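Local coordinates for protein SAM dependent methyltransferase (Aquifex aeolicus, PDB 3DH0) that binds S-adenosylmethionine and probably transfers its methyl group to a substrate, as a Rossmann-like methyltransferase, at residues L35-T46 against M58-D69. Sequence-based numbering, arbitrary orientation.
Sequences LKEGMTVLDVGT and MVGEKGKVYAID. With SAM (S-adenosylmethionine), chain C.
With OG1 of Thr46 turned anti to its own N (chi1 -155°), the hydroxyl lies over Ala67 CB and bonds Asp43 OD2 from above the carboxylate plane, while CG2 packs against Asp69 CB at 3.7 Å. Asp69, its CG likewise anti (chi1 -158°), presents its carboxylate to the ribose of S-adenosylmethionine: OD1 takes the bond from O2' at 2.5 Å, OD2 that from O3'. Gly45 O accepts a hydrogen bond from the ligand's amino nitrogen. Thr46 N donates to Ile68 O (3.1 Å), nearly in line with its C=O. A valine in place of Thr46 would probably leave Asp43 OD2 without this hydroxyl partner and its carboxylate freer to turn. Leading up to the pocket, parallel strands 40-43 and 64-69 pair through Val41 N to Lys64 O, Tyr66 N to Val41 O and Asp43 N to Tyr66 O (2.8 Å). Thr40 CG2 meets the Tyr66 ring at its edge, 3.5 Å from CE2; on the opposite face Val41 CG1 lies beside Val65 CG2. At the end of helix 52-59, Gly38 N bonds Val59 O. In this first beta-alpha-beta unit of the Rossmann-like sheet that helix links the two strands, its Leu52 against Asp43, Val65 and Ala67, and strands 107-113 and 90-94 flank the pair.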
ATOM      1  N   LEU A  35       4.635   2.127  11.462  1.00 31.50           N
ATOM      2  CA  LEU A  35       5.325   3.135  10.660  1.00 29.29           C
ATOM      3  C   LEU A  35       5.879   4.176  11.623  1.00 29.83           C
ATOM      4  O   LEU A  35       5.163   4.678  12.493  1.00 29.93           O
ATOM      5  CB  LEU A  35       4.382   3.804   9.656  1.00 25.74           C
ATOM      6  CG  LEU A  35       5.039   4.870   8.772  1.00 23.03           C
ATOM      7  CD1 LEU A  35       6.075   4.248   7.865  1.00 23.45           C
ATOM      8  CD2 LEU A  35       3.986   5.555   7.957  1.00 21.81           C
ATOM      9  N   LYS A  36       7.155   4.504  11.475  1.00 29.84           N
ATOM     10  CA  LYS A  36       7.744   5.466  12.379  1.00 29.68           C
ATOM     11  C   LYS A  36       8.506   6.560  11.679  1.00 29.31           C
ATOM     12  O   LYS A  36       8.840   6.453  10.508  1.00 29.81           O
ATOM     13  CB  LYS A  36       8.653   4.753  13.385  1.00 29.25           C
ATOM     14  CG  LYS A  36       7.948   3.622  14.110  1.00 30.69           C
ATOM     15  CD  LYS A  36       8.803   2.998  15.195  1.00 31.89           C
ATOM     16  CE  LYS A  36       8.296   1.609  15.538  1.00 32.29           C
ATOM     17  NZ  LYS A  36       6.818   1.599  15.728  1.00 34.29           N
ATOM     18  N   GLU A  37       8.765   7.622  12.428  1.00 29.05           N
ATOM     19  CA  GLU A  37       9.496   8.765  11.936  1.00 29.20           C
ATOM     20  C   GLU A  37      10.866   8.298  11.428  1.00 29.45           C
ATOM     21  O   GLU A  37      11.519   7.456  12.061  1.00 27.40           O
ATOM     22  CB  GLU A  37       9.664   9.755  13.070  1.00 30.14           C
ATOM     23  CG  GLU A  37       9.985  11.146  12.620  1.00 35.29           C
ATOM     24  CD  GLU A  37      10.257  12.072  13.788  1.00 38.12           C
ATOM     25  OE1 GLU A  37       9.513  11.986  14.794  1.00 38.47           O
ATOM     26  OE2 GLU A  37      11.205  12.889  13.696  1.00 38.69           O
ATOM     27  N   GLY A  38      11.284   8.842  10.284  1.00 28.85           N
ATOM     28  CA  GLY A  38      12.564   8.482   9.694  1.00 26.77           C
ATOM     29  C   GLY A  38      12.519   7.288   8.752  1.00 25.98           C
ATOM     30  O   GLY A  38      13.415   7.105   7.933  1.00 24.68           O
ATOM     31  N   MET A  39      11.478   6.473   8.873  1.00 25.59           N
ATOM     32  CA  MET A  39      11.320   5.298   8.026  1.00 26.06           C
ATOM     33  C   MET A  39      11.083   5.616   6.550  1.00 26.40           C
ATOM     34  O   MET A  39      10.446   6.607   6.202  1.00 27.51           O
ATOM     35  CB  MET A  39      10.165   4.423   8.530  1.00 24.34           C
ATOM     36  CG  MET A  39      10.528   3.494   9.661  1.00 23.37           C
ATOM     37  SD  MET A  39       9.156   2.485  10.155  1.00 24.21           S
ATOM     38  CE  MET A  39       9.338   1.116   9.151  1.00 22.73           C
ATOM     39  N   THR A  40      11.628   4.781   5.679  1.00 26.04           N
ATOM     40  CA  THR A  40      11.408   4.964   4.261  1.00 25.56           C
ATOM     41  C   THR A  40      10.295   3.993   3.970  1.00 25.88           C
ATOM     42  O   THR A  40      10.410   2.804   4.257  1.00 25.16           O
ATOM     43  CB  THR A  40      12.637   4.619   3.432  1.00 24.15           C
ATOM     44  OG1 THR A  40      13.599   5.664   3.580  1.00 23.51           O
ATOM     45  CG2 THR A  40      12.275   4.484   1.968  1.00 23.52           C
ATOM     46  N   VAL A  41       9.200   4.519   3.437  1.00 26.16           N
ATOM     47  CA  VAL A  41       8.056   3.682   3.150  1.00 27.91           C
ATOM     48  C   VAL A  41       7.691   3.602   1.677  1.00 27.62           C
ATOM     49  O   VAL A  41       7.777   4.584   0.945  1.00 27.64           O
ATOM     50  CB  VAL A  41       6.827   4.157   3.947  1.00 27.53           C
ATOM     51  CG1 VAL A  41       6.678   5.651   3.824  1.00 28.30           C
ATOM     52  CG2 VAL A  41       5.583   3.459   3.446  1.00 27.25           C
ATOM     53  N   LEU A  42       7.302   2.402   1.254  1.00 27.41           N
ATOM     54  CA  LEU A  42       6.898   2.167  -0.123  1.00 26.81           C
ATOM     55  C   LEU A  42       5.385   2.039  -0.137  1.00 25.67           C
ATOM     56  O   LEU A  42       4.820   1.261   0.625  1.00 23.91           O
ATOM     57  CB  LEU A  42       7.532   0.885  -0.677  1.00 25.97           C
ATOM     58  CG  LEU A  42       7.204   0.603  -2.150  1.00 27.01           C
ATOM     59  CD1 LEU A  42       7.748   1.731  -3.015  1.00 27.46           C
ATOM     60  CD2 LEU A  42       7.792  -0.722  -2.587  1.00 25.67           C
ATOM     61  N   ASP A  43       4.747   2.829  -0.994  1.00 25.21           N
ATOM     62  CA  ASP A  43       3.298   2.827  -1.146  1.00 25.71           C
ATOM     63  C   ASP A  43       3.069   2.199  -2.507  1.00 25.24           C
ATOM     64  O   ASP A  43       3.215   2.861  -3.523  1.00 24.83           O
ATOM     65  CB  ASP A  43       2.785   4.269  -1.119  1.00 26.99           C
ATOM     66  CG  ASP A  43       1.265   4.363  -1.102  1.00 28.94           C
ATOM     67  OD1 ASP A  43       0.594   3.338  -0.850  1.00 30.26           O
ATOM     68  OD2 ASP A  43       0.739   5.480  -1.331  1.00 31.07           O
ATOM     69  N   VAL A  44       2.708   0.924  -2.520  1.00 25.28           N
ATOM     70  CA  VAL A  44       2.530   0.192  -3.771  1.00 26.33           C
ATOM     71  C   VAL A  44       1.491   0.719  -4.776  1.00 26.99           C
ATOM     72  O   VAL A  44       1.864   1.285  -5.800  1.00 29.48           O
ATOM     73  CB  VAL A  44       2.324  -1.303  -3.471  1.00 26.20           C
ATOM     74  CG1 VAL A  44       2.180  -2.090  -4.749  1.00 29.47           C
ATOM     75  CG2 VAL A  44       3.528  -1.812  -2.701  1.00 24.10           C
ATOM     76  N   GLY A  45       0.202   0.539  -4.538  1.00 25.41           N
ATOM     77  CA  GLY A  45      -0.739   1.080  -5.508  1.00 24.67           C
ATOM     78  C   GLY A  45      -1.090   2.494  -5.094  1.00 22.73           C
ATOM     79  O   GLY A  45      -2.186   2.754  -4.597  1.00 23.32           O
ATOM     80  N   THR A  46      -0.160   3.416  -5.300  1.00 20.78           N
ATOM     81  CA  THR A  46      -0.377   4.786  -4.884  1.00 19.03           C
ATOM     82  C   THR A  46      -1.645   5.422  -5.455  1.00 18.79           C
ATOM     83  O   THR A  46      -2.254   6.273  -4.814  1.00 17.35           O
ATOM     84  CB  THR A  46       0.843   5.647  -5.209  1.00 17.80           C
ATOM     85  OG1 THR A  46       0.867   6.765  -4.323  1.00 16.80           O
ATOM     86  CG2 THR A  46       0.785   6.148  -6.635  1.00 18.77           C
ATOM     87  N   MET A  58       3.851  11.043   8.784  1.00 29.22           N
ATOM     88  CA  MET A  58       4.403  10.087   9.738  1.00 29.23           C
ATOM     89  C   MET A  58       5.879   9.755   9.681  1.00 29.15           C
ATOM     90  O   MET A  58       6.418   9.267  10.656  1.00 30.42           O
ATOM     91  CB  MET A  58       3.610   8.785   9.704  1.00 29.52           C
ATOM     92  CG  MET A  58       2.343   8.828  10.555  1.00 32.92           C
ATOM     93  SD  MET A  58       1.735   7.187  10.985  1.00 35.17           S
ATOM     94  CE  MET A  58       3.011   6.652  12.119  1.00 33.90           C
ATOM     95  N   VAL A  59       6.540   9.996   8.557  1.00 28.89           N
ATOM     96  CA  VAL A  59       7.959   9.705   8.485  1.00 28.16           C
ATOM     97  C   VAL A  59       8.724  11.002   8.712  1.00 27.56           C
ATOM     98  O   VAL A  59       9.898  10.995   9.059  1.00 28.19           O
ATOM     99  CB  VAL A  59       8.334   9.084   7.127  1.00 29.20           C
ATOM    100  CG1 VAL A  59       7.583   7.777   6.933  1.00 27.55           C
ATOM    101  CG2 VAL A  59       8.042  10.056   6.004  1.00 28.42           C
ATOM    102  N   GLY A  60       8.032  12.116   8.529  1.00 27.31           N
ATOM    103  CA  GLY A  60       8.632  13.419   8.741  1.00 28.43           C
ATOM    104  C   GLY A  60       9.733  13.859   7.801  1.00 28.88           C
ATOM    105  O   GLY A  60      10.101  13.166   6.860  1.00 29.74           O
ATOM    106  N   GLU A  61      10.247  15.049   8.078  1.00 30.40           N
ATOM    107  CA  GLU A  61      11.323  15.668   7.316  1.00 31.91           C
ATOM    108  C   GLU A  61      12.462  14.683   7.035  1.00 31.30           C
ATOM    109  O   GLU A  61      13.065  14.715   5.975  1.00 29.54           O
ATOM    110  CB  GLU A  61      11.843  16.871   8.116  1.00 35.50           C
ATOM    111  CG  GLU A  61      12.222  16.479   9.566  1.00 43.36           C
ATOM    112  CD  GLU A  61      12.719  17.642  10.443  1.00 47.45           C
ATOM    113  OE1 GLU A  61      13.153  17.371  11.600  1.00 47.45           O
ATOM    114  OE2 GLU A  61      12.668  18.818   9.986  1.00 49.85           O
ATOM    115  N   LYS A  62      12.735  13.806   7.999  1.00 32.92           N
ATOM    116  CA  LYS A  62      13.804  12.814   7.894  1.00 35.12           C
ATOM    117  C   LYS A  62      13.492  11.552   7.083  1.00 34.49           C
ATOM    118  O   LYS A  62      14.404  10.927   6.546  1.00 35.66           O
ATOM    119  CB  LYS A  62      14.271  12.383   9.304  1.00 39.01           C
ATOM    120  CG  LYS A  62      15.415  13.212   9.894  1.00 42.00           C
ATOM    121  CD  LYS A  62      15.009  14.677  10.118  1.00 45.58           C
ATOM    122  CE  LYS A  62      16.207  15.534  10.553  1.00 47.41           C
ATOM    123  NZ  LYS A  62      15.847  16.960  10.855  1.00 48.94           N
ATOM    124  N   GLY A  63      12.223  11.161   7.019  1.00 32.86           N
ATOM    125  CA  GLY A  63      11.852   9.972   6.277  1.00 30.70           C
ATOM    126  C   GLY A  63      11.620  10.196   4.790  1.00 30.89           C
ATOM    127  O   GLY A  63      11.852  11.281   4.254  1.00 31.04           O
ATOM    128  N   LYS A  64      11.152   9.163   4.109  1.00 29.88           N
ATOM    129  CA  LYS A  64      10.896   9.290   2.692  1.00 28.01           C
ATOM    130  C   LYS A  64       9.749   8.391   2.268  1.00 25.56           C
ATOM    131  O   LYS A  64       9.526   7.334   2.846  1.00 24.91           O
ATOM    132  CB  LYS A  64      12.155   8.930   1.909  1.00 28.63           C
ATOM    133  CG  LYS A  64      12.243   9.605   0.556  1.00 29.92           C
ATOM    134  CD  LYS A  64      13.443   9.088  -0.212  1.00 32.16           C
ATOM    135  CE  LYS A  64      14.739   9.263   0.560  1.00 31.52           C
ATOM    136  NZ  LYS A  64      15.876   8.700  -0.200  1.00 33.01           N
ATOM    137  N   VAL A  65       9.015   8.820   1.256  1.00 23.83           N
ATOM    138  CA  VAL A  65       7.899   8.034   0.769  1.00 22.13           C
ATOM    139  C   VAL A  65       8.003   7.783  -0.728  1.00 21.34           C
ATOM    140  O   VAL A  65       7.956   8.712  -1.524  1.00 21.51           O
ATOM    141  CB  VAL A  65       6.548   8.745   1.046  1.00 23.22           C
ATOM    142  CG1 VAL A  65       5.406   7.897   0.521  1.00 23.54           C
ATOM    143  CG2 VAL A  65       6.372   9.003   2.530  1.00 20.25           C
ATOM    144  N   TYR A  66       8.163   6.527  -1.112  1.00 20.16           N
ATOM    145  CA  TYR A  66       8.216   6.187  -2.524  1.00 20.61           C
ATOM    146  C   TYR A  66       6.828   5.720  -2.903  1.00 19.14           C
ATOM    147  O   TYR A  66       6.356   4.706  -2.406  1.00 19.90           O
ATOM    148  CB  TYR A  66       9.216   5.061  -2.795  1.00 23.34           C
ATOM    149  CG  TYR A  66      10.656   5.473  -2.650  1.00 23.14           C
ATOM    150  CD1 TYR A  66      11.246   6.333  -3.572  1.00 22.43           C
ATOM    151  CD2 TYR A  66      11.418   5.031  -1.570  1.00 22.61           C
ATOM    152  CE1 TYR A  66      12.547   6.744  -3.421  1.00 23.27           C
ATOM    153  CE2 TYR A  66      12.720   5.441  -1.410  1.00 23.83           C
ATOM    154  CZ  TYR A  66      13.275   6.298  -2.337  1.00 24.48           C
ATOM    155  OH  TYR A  66      14.557   6.729  -2.173  1.00 26.57           O
ATOM    156  N   ALA A  67       6.178   6.470  -3.779  1.00 16.91           N
ATOM    157  CA  ALA A  67       4.838   6.141  -4.223  1.00 15.89           C
ATOM    158  C   ALA A  67       4.870   5.614  -5.652  1.00 15.28           C
ATOM    159  O   ALA A  67       4.994   6.385  -6.589  1.00 16.71           O
ATOM    160  CB  ALA A  67       3.952   7.377  -4.144  1.00 13.62           C
ATOM    161  N   ILE A  68       4.758   4.304  -5.821  1.00 14.85           N
ATOM    162  CA  ILE A  68       4.775   3.718  -7.153  1.00 16.28           C
ATOM    163  C   ILE A  68       3.388   3.393  -7.676  1.00 16.63           C
ATOM    164  O   ILE A  68       2.404   3.486  -6.968  1.00 16.94           O
ATOM    165  CB  ILE A  68       5.605   2.430  -7.186  1.00 17.29           C
ATOM    166  CG1 ILE A  68       5.088   1.464  -6.116  1.00 19.05           C
ATOM    167  CG2 ILE A  68       7.085   2.752  -6.999  1.00 16.30           C
ATOM    168  CD1 ILE A  68       5.723   0.081  -6.144  1.00 17.16           C
ATOM    169  N   ASP A  69       3.325   3.019  -8.941  1.00 18.49           N
ATOM    170  CA  ASP A  69       2.077   2.664  -9.580  1.00 17.78           C
ATOM    171  C   ASP A  69       2.362   2.340 -11.032  1.00 18.67           C
ATOM    172  O   ASP A  69       3.029   3.104 -11.721  1.00 16.79           O
ATOM    173  CB  ASP A  69       1.079   3.812  -9.492  1.00 18.41           C
ATOM    174  CG  ASP A  69      -0.355   3.340  -9.635  1.00 20.54           C
ATOM    175  OD1 ASP A  69      -0.659   2.662 -10.634  1.00 22.43           O
ATOM    176  OD2 ASP A  69      -1.179   3.638  -8.752  1.00 20.16           O
TER
HETATM  177  N   SAM C 220      -4.233   2.703  -2.644  1.00 36.37           N
HETATM  178  CA  SAM C 220      -4.946   3.807  -3.358  1.00 37.77           C
HETATM  179  C   SAM C 220      -5.699   4.673  -2.374  1.00 39.30           C
HETATM  180  O   SAM C 220      -5.649   4.386  -1.178  1.00 40.08           O
HETATM  181  OXT SAM C 220      -6.336   5.653  -2.881  1.00 42.12           O
HETATM  182  CB  SAM C 220      -5.921   3.219  -4.373  1.00 37.25           C
HETATM  183  CG  SAM C 220      -5.252   2.131  -5.111  1.00 35.07           C
HETATM  184  SD  SAM C 220      -6.138   1.208  -6.397  1.00 32.83           S
HETATM  185  CE  SAM C 220      -7.318   0.248  -5.447  1.00 34.32           C
HETATM  186  C5' SAM C 220      -4.905   0.094  -6.882  1.00 30.92           C
HETATM  187  C4' SAM C 220      -3.788   0.673  -7.725  1.00 28.67           C
HETATM  188  O4' SAM C 220      -2.888  -0.412  -7.916  1.00 27.92           O
HETATM  189  C3' SAM C 220      -4.222   1.002  -9.167  1.00 27.94           C
HETATM  190  O3' SAM C 220      -4.150   2.454  -9.257  1.00 25.83           O
HETATM  191  C2' SAM C 220      -3.163   0.406 -10.074  1.00 25.87           C
HETATM  192  O2' SAM C 220      -2.656   1.180 -11.140  1.00 25.94           O
HETATM  193  C1' SAM C 220      -2.139  -0.132  -9.026  1.00 27.95           C
HETATM  194  N9  SAM C 220      -1.438  -1.360  -9.346  1.00 28.48           N
HETATM  195  C8  SAM C 220      -1.906  -2.551  -9.864  1.00 28.94           C
HETATM  196  N7  SAM C 220      -0.981  -3.448 -10.001  1.00 28.30           N
HETATM  197  C5  SAM C 220       0.179  -2.820  -9.550  1.00 28.79           C
HETATM  198  C6  SAM C 220       1.531  -3.256  -9.430  1.00 29.45           C
HETATM  199  N6  SAM C 220       1.915  -4.498  -9.795  1.00 28.65           N
HETATM  200  N1  SAM C 220       2.469  -2.365  -8.925  1.00 30.09           N
HETATM  201  C2  SAM C 220       2.041  -1.129  -8.573  1.00 29.55           C
HETATM  202  N3  SAM C 220       0.803  -0.628  -8.644  1.00 28.67           N
HETATM  203  C4  SAM C 220      -0.088  -1.530  -9.142  1.00 28.08           C